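Local coordinates for protein CocE/NonD family hydrolase (PDB 3III) that probably hydrolyses ester or amide bonds, as a member of the CocE/NonD family with an alpha/beta-hydrolase domain, and holds a palmitic acid in this crystal, at residues F204-F216 and P525-V537. Numbering follows the deposited sequence.
Sequences FHGGIPDTGFYRF and PGMKTRYEHEETV. With PLM (palmitic acid), chain G.
R215 grips E535 end-on in a two-pronged salt bridge: NH1 meets OE2 at 2.9 Å, within the guanidinium plane, and NH2 meets OE1, the two flat groups being turned 56° apart. T211 CG2 lies against one guanidinium face, toward its rim, and T211 OG1 takes a nearly straight bond from E534 N (3.0 Å, 170°). D210 ties the two segments together. A trans chi1 (179°) swings its carboxylate toward Y531 and E532; OD1 accepts E532 N at 3.0 Å and, from the opposite face, G212 N in an Asx turn, while OD2 receives Y214 N at the start of the helix. T211 N to E532 O and F213 N to R530 O complete the backbone links. H205 ND1 and H533 NE2 share a hydrogen bond of 2.7 Å, ring edge to ring edge, and E517 holds H533 ND1. At the other end F216 lays one face over the K528 backbone, and its CZ borders palmitic acid C6 at 3.5 Å. The 525-537 loop, between strands 508-514 and 541-546 of the C-terminal region, thus docks on the hydrolase region where hairpin 204-209 leads into helix 213-224, with helix 234-240 packed alongside.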
loop_
_atom_site.group_PDB
_atom_site.type_symbol
_atom_site.label_atom_id
_atom_site.label_comp_id
_atom_site.label_asym_id
_atom_site.label_seq_id
_atom_site.Cartn_x
_atom_site.Cartn_y
_atom_site.Cartn_z
ATOM N N PHE A 204 13.181 3.124 0.038
ATOM C CA PHE A 204 14.097 2.189 -0.577
ATOM C C PHE A 204 13.374 0.892 -0.830
ATOM O O PHE A 204 12.508 0.468 -0.078
ATOM C CB PHE A 204 15.318 1.859 0.323
ATOM C CG PHE A 204 16.072 3.083 0.838
ATOM C CD1 PHE A 204 17.255 3.549 0.205
ATOM C CD2 PHE A 204 15.602 3.761 1.952
ATOM C CE1 PHE A 204 17.897 4.688 0.643
ATOM C CE2 PHE A 204 16.282 4.862 2.420
ATOM C CZ PHE A 204 17.417 5.337 1.742
ATOM N N HIS A 205 13.734 0.243 -1.902
ATOM C CA HIS A 205 13.269 -1.124 -2.121
ATOM C C HIS A 205 14.444 -2.054 -2.037
ATOM O O HIS A 205 15.353 -1.968 -2.837
ATOM C CB HIS A 205 12.591 -1.238 -3.468
ATOM C CG HIS A 205 11.416 -0.359 -3.596
ATOM N ND1 HIS A 205 11.425 0.768 -4.383
ATOM C CD2 HIS A 205 10.202 -0.397 -2.994
ATOM C CE1 HIS A 205 10.255 1.372 -4.282
ATOM N NE2 HIS A 205 9.492 0.680 -3.459
ATOM N N GLY A 206 14.444 -2.937 -1.029
ATOM C CA GLY A 206 15.613 -3.811 -0.857
ATOM C C GLY A 206 16.892 -3.049 -0.638
ATOM O O GLY A 206 17.979 -3.539 -0.937
ATOM N N GLY A 207 16.788 -1.842 -0.067
ATOM C CA GLY A 207 17.974 -1.019 0.064
ATOM C C GLY A 207 18.288 -0.110 -1.129
ATOM O O GLY A 207 19.230 0.715 -1.053
ATOM N N ILE A 208 17.568 -0.256 -2.246
ATOM C CA ILE A 208 17.859 0.576 -3.452
ATOM C C ILE A 208 16.926 1.804 -3.342
ATOM O O ILE A 208 15.702 1.619 -3.323
ATOM C CB ILE A 208 17.548 -0.177 -4.782
ATOM C CG1 ILE A 208 18.183 -1.568 -4.819
ATOM C CG2 ILE A 208 17.970 0.671 -6.038
ATOM C CD1 ILE A 208 17.756 -2.429 -6.092
ATOM N N PRO A 209 17.466 3.042 -3.348
ATOM C CA PRO A 209 16.645 4.230 -3.181
ATOM C C PRO A 209 15.659 4.474 -4.311
ATOM O O PRO A 209 16.005 4.330 -5.478
ATOM C CB PRO A 209 17.644 5.376 -3.064
ATOM C CG PRO A 209 18.882 4.869 -3.593
ATOM C CD PRO A 209 18.868 3.364 -3.588
ATOM N N ASP A 210 14.431 4.815 -3.946
ATOM C CA ASP A 210 13.409 5.171 -4.916
ATOM C C ASP A 210 13.713 6.602 -5.340
ATOM O O ASP A 210 13.607 7.541 -4.552
ATOM C CB ASP A 210 12.038 5.068 -4.333
ATOM C CG ASP A 210 10.898 5.473 -5.346
ATOM O OD1 ASP A 210 11.210 5.738 -6.529
ATOM O OD2 ASP A 210 9.713 5.624 -4.910
ATOM N N THR A 211 14.053 6.768 -6.594
ATOM C CA THR A 211 14.344 8.086 -7.154
ATOM C C THR A 211 13.119 8.665 -7.912
ATOM O O THR A 211 13.154 9.790 -8.492
ATOM C CB THR A 211 15.511 7.995 -8.094
ATOM O OG1 THR A 211 15.182 7.139 -9.198
ATOM C CG2 THR A 211 16.748 7.514 -7.351
ATOM N N GLY A 212 12.040 7.913 -7.889
ATOM C CA GLY A 212 10.829 8.324 -8.550
ATOM C C GLY A 212 9.748 8.773 -7.614
ATOM O O GLY A 212 9.863 9.861 -7.001
ATOM N N PHE A 213 8.728 7.931 -7.456
ATOM C CA PHE A 213 7.571 8.257 -6.626
ATOM C C PHE A 213 7.884 8.893 -5.254
ATOM O O PHE A 213 7.308 9.934 -4.901
ATOM C CB PHE A 213 6.654 7.066 -6.394
ATOM C CG PHE A 213 5.487 7.415 -5.566
ATOM C CD1 PHE A 213 4.398 8.062 -6.121
ATOM C CD2 PHE A 213 5.488 7.151 -4.212
ATOM C CE1 PHE A 213 3.299 8.425 -5.309
ATOM C CE2 PHE A 213 4.399 7.476 -3.415
ATOM C CZ PHE A 213 3.305 8.117 -3.967
ATOM N N TYR A 214 8.829 8.301 -4.522
ATOM C CA TYR A 214 9.209 8.839 -3.196
ATOM C C TYR A 214 9.534 10.323 -3.226
ATOM O O TYR A 214 9.094 11.114 -2.349
ATOM C CB TYR A 214 10.393 8.080 -2.638
ATOM C CG TYR A 214 10.896 8.612 -1.300
ATOM C CD1 TYR A 214 10.223 8.303 -0.115
ATOM C CD2 TYR A 214 12.023 9.460 -1.228
ATOM C CE1 TYR A 214 10.682 8.806 1.100
ATOM C CE2 TYR A 214 12.483 9.968 -0.047
ATOM C CZ TYR A 214 11.812 9.601 1.143
ATOM O OH TYR A 214 12.284 10.107 2.341
ATOM N N ARG A 215 10.335 10.695 -4.199
ATOM C CA ARG A 215 10.763 12.063 -4.376
ATOM C C ARG A 215 9.647 12.931 -4.923
ATOM O O ARG A 215 9.455 14.046 -4.478
ATOM C CB ARG A 215 12.018 12.135 -5.242
ATOM C CG ARG A 215 13.168 11.359 -4.674
ATOM C CD ARG A 215 14.466 11.451 -5.470
ATOM N NE ARG A 215 15.497 10.674 -4.767
ATOM C CZ ARG A 215 16.740 10.523 -5.186
ATOM N NH1 ARG A 215 17.134 11.045 -6.339
ATOM N NH2 ARG A 215 17.596 9.842 -4.445
ATOM N N PHE A 216 8.873 12.407 -5.851
ATOM C CA PHE A 216 7.698 13.108 -6.385
ATOM C C PHE A 216 6.683 13.447 -5.260
ATOM O O PHE A 216 6.163 14.588 -5.134
ATOM C CB PHE A 216 7.064 12.187 -7.397
ATOM C CG PHE A 216 5.657 12.578 -7.822
ATOM C CD1 PHE A 216 5.467 13.630 -8.708
ATOM C CD2 PHE A 216 4.550 11.850 -7.397
ATOM C CE1 PHE A 216 4.178 13.958 -9.123
ATOM C CE2 PHE A 216 3.291 12.163 -7.833
ATOM C CZ PHE A 216 3.116 13.226 -8.688
ATOM N N PRO A 525 3.436 9.962 -18.449
ATOM C CA PRO A 525 4.709 10.450 -19.030
ATOM C C PRO A 525 4.991 11.899 -18.583
ATOM O O PRO A 525 4.094 12.733 -18.562
ATOM C CB PRO A 525 4.480 10.350 -20.557
ATOM C CG PRO A 525 3.419 9.240 -20.731
ATOM C CD PRO A 525 2.523 9.366 -19.455
ATOM N N GLY A 526 6.227 12.161 -18.178
ATOM C CA GLY A 526 6.606 13.457 -17.619
ATOM C C GLY A 526 6.392 13.714 -16.126
ATOM O O GLY A 526 6.777 14.783 -15.623
HETATM N N MSE A 527 5.786 12.747 -15.432
HETATM C CA MSE A 527 5.499 12.860 -14.016
HETATM C C MSE A 527 5.799 11.558 -13.324
HETATM O O MSE A 527 5.364 10.501 -13.776
HETATM C CB MSE A 527 4.044 13.206 -13.813
HETATM C CG MSE A 527 3.673 13.418 -12.400
HETATM SE SE MSE A 527 1.791 13.962 -12.316
HETATM C CE MSE A 527 2.017 15.715 -13.193
ATOM N N LYS A 528 6.557 11.646 -12.230
ATOM C CA LYS A 528 7.128 10.460 -11.597
ATOM C C LYS A 528 6.167 9.801 -10.601
ATOM O O LYS A 528 6.451 9.709 -9.409
ATOM C CB LYS A 528 8.498 10.793 -10.956
ATOM C CG LYS A 528 9.615 11.059 -12.028
ATOM C CD LYS A 528 10.933 11.591 -11.372
ATOM C CE LYS A 528 12.142 11.675 -12.394
ATOM N NZ LYS A 528 13.108 12.811 -12.031
ATOM N N THR A 529 5.052 9.289 -11.118
ATOM C CA THR A 529 4.070 8.622 -10.249
ATOM C C THR A 529 4.463 7.193 -9.871
ATOM O O THR A 529 3.958 6.669 -8.886
ATOM C CB THR A 529 2.655 8.569 -10.898
ATOM O OG1 THR A 529 2.759 7.887 -12.124
ATOM C CG2 THR A 529 2.093 9.967 -11.115
ATOM N N ARG A 530 5.370 6.582 -10.648
ATOM C CA ARG A 530 5.842 5.237 -10.341
ATOM C C ARG A 530 7.195 5.305 -9.635
ATOM O O ARG A 530 7.924 6.310 -9.736
ATOM C CB ARG A 530 5.878 4.444 -11.628
ATOM C CG ARG A 530 6.140 2.976 -11.490
ATOM C CD ARG A 530 6.043 2.296 -12.819
ATOM N NE ARG A 530 6.328 0.892 -12.626
ATOM C CZ ARG A 530 7.222 0.194 -13.308
ATOM N NH1 ARG A 530 7.880 0.727 -14.321
ATOM N NH2 ARG A 530 7.453 -1.042 -12.974
ATOM N N TYR A 531 7.554 4.249 -8.896
ATOM C CA TYR A 531 8.959 4.129 -8.420
ATOM C C TYR A 531 9.906 4.218 -9.613
ATOM O O TYR A 531 9.513 3.864 -10.737
ATOM C CB TYR A 531 9.182 2.842 -7.582
ATOM C CG TYR A 531 8.691 1.581 -8.275
ATOM C CD1 TYR A 531 9.294 1.131 -9.444
ATOM C CD2 TYR A 531 7.598 0.864 -7.773
ATOM C CE1 TYR A 531 8.844 -0.033 -10.091
ATOM C CE2 TYR A 531 7.132 -0.306 -8.416
ATOM C CZ TYR A 531 7.743 -0.735 -9.588
ATOM O OH TYR A 531 7.286 -1.934 -10.181
ATOM N N GLU A 532 11.107 4.760 -9.373
ATOM C CA GLU A 532 12.249 4.645 -10.274
ATOM C C GLU A 532 13.480 4.320 -9.417
ATOM O O GLU A 532 13.476 4.548 -8.186
ATOM C CB GLU A 532 12.436 5.935 -11.068
ATOM C CG GLU A 532 11.291 6.211 -12.018
ATOM C CD GLU A 532 11.414 7.528 -12.797
ATOM O OE1 GLU A 532 12.463 8.198 -12.768
ATOM O OE2 GLU A 532 10.405 7.896 -13.408
ATOM N N HIS A 533 14.507 3.767 -10.043
ATOM C CA HIS A 533 15.725 3.443 -9.326
ATOM C C HIS A 533 16.935 3.844 -10.168
ATOM O O HIS A 533 17.676 3.001 -10.650
ATOM C CB HIS A 533 15.715 1.932 -8.935
ATOM C CG HIS A 533 14.520 1.534 -8.103
ATOM N ND1 HIS A 533 13.365 1.018 -8.660
ATOM C CD2 HIS A 533 14.304 1.570 -6.774
ATOM C CE1 HIS A 533 12.484 0.788 -7.708
ATOM N NE2 HIS A 533 13.020 1.124 -6.556
ATOM N N GLU A 534 17.104 5.140 -10.367
ATOM C CA GLU A 534 18.122 5.638 -11.274
ATOM C C GLU A 534 19.473 5.879 -10.598
ATOM O O GLU A 534 20.428 6.281 -11.263
ATOM C CB GLU A 534 17.653 6.929 -11.940
ATOM C CG GLU A 534 16.377 6.782 -12.750
ATOM C CD GLU A 534 16.588 6.207 -14.106
ATOM O OE1 GLU A 534 17.496 6.636 -14.848
ATOM O OE2 GLU A 534 15.819 5.316 -14.456
ATOM N N GLU A 535 19.552 5.688 -9.279
ATOM C CA GLU A 535 20.833 5.773 -8.589
ATOM C C GLU A 535 21.283 4.366 -8.204
ATOM O O GLU A 535 20.860 3.831 -7.174
ATOM C CB GLU A 535 20.732 6.713 -7.365
ATOM C CG GLU A 535 20.620 8.161 -7.803
ATOM C CD GLU A 535 20.163 9.120 -6.706
ATOM O OE1 GLU A 535 20.111 8.742 -5.515
ATOM O OE2 GLU A 535 19.854 10.279 -7.046
ATOM N N THR A 536 22.118 3.784 -9.061
ATOM C CA THR A 536 22.473 2.359 -9.007
ATOM C C THR A 536 23.966 2.196 -8.689
ATOM O O THR A 536 24.765 3.037 -9.082
ATOM C CB THR A 536 22.173 1.642 -10.378
ATOM O OG1 THR A 536 22.419 0.255 -10.242
ATOM C CG2 THR A 536 23.092 2.175 -11.477
ATOM N N VAL A 537 24.318 1.093 -8.013
ATOM C CA VAL A 537 25.730 0.633 -7.807
ATOM C C VAL A 537 26.260 -0.287 -8.909
ATOM O O VAL A 537 27.424 -0.681 -8.892
ATOM C CB VAL A 537 25.875 -0.185 -6.481
ATOM C CG1 VAL A 537 25.564 0.666 -5.258
ATOM C CG2 VAL A 537 24.963 -1.465 -6.519
HETATM C C1 PLM G . -0.891 9.295 -2.607
HETATM O O1 PLM G . -0.947 9.254 -1.380
HETATM O O2 PLM G . -1.129 8.247 -3.233
HETATM C C2 PLM G . -0.508 10.575 -3.278
HETATM C C3 PLM G . -0.722 10.534 -4.781
HETATM C C4 PLM G . -0.499 11.858 -5.512
HETATM C C5 PLM G . -1.015 11.863 -6.982
HETATM C C6 PLM G . -0.327 12.858 -7.956
HETATM C C7 PLM G . -1.178 13.814 -8.827
HETATM C C8 PLM G . -1.459 13.401 -10.297
HETATM O O HOH W 1 14.433 8.768 -11.118
#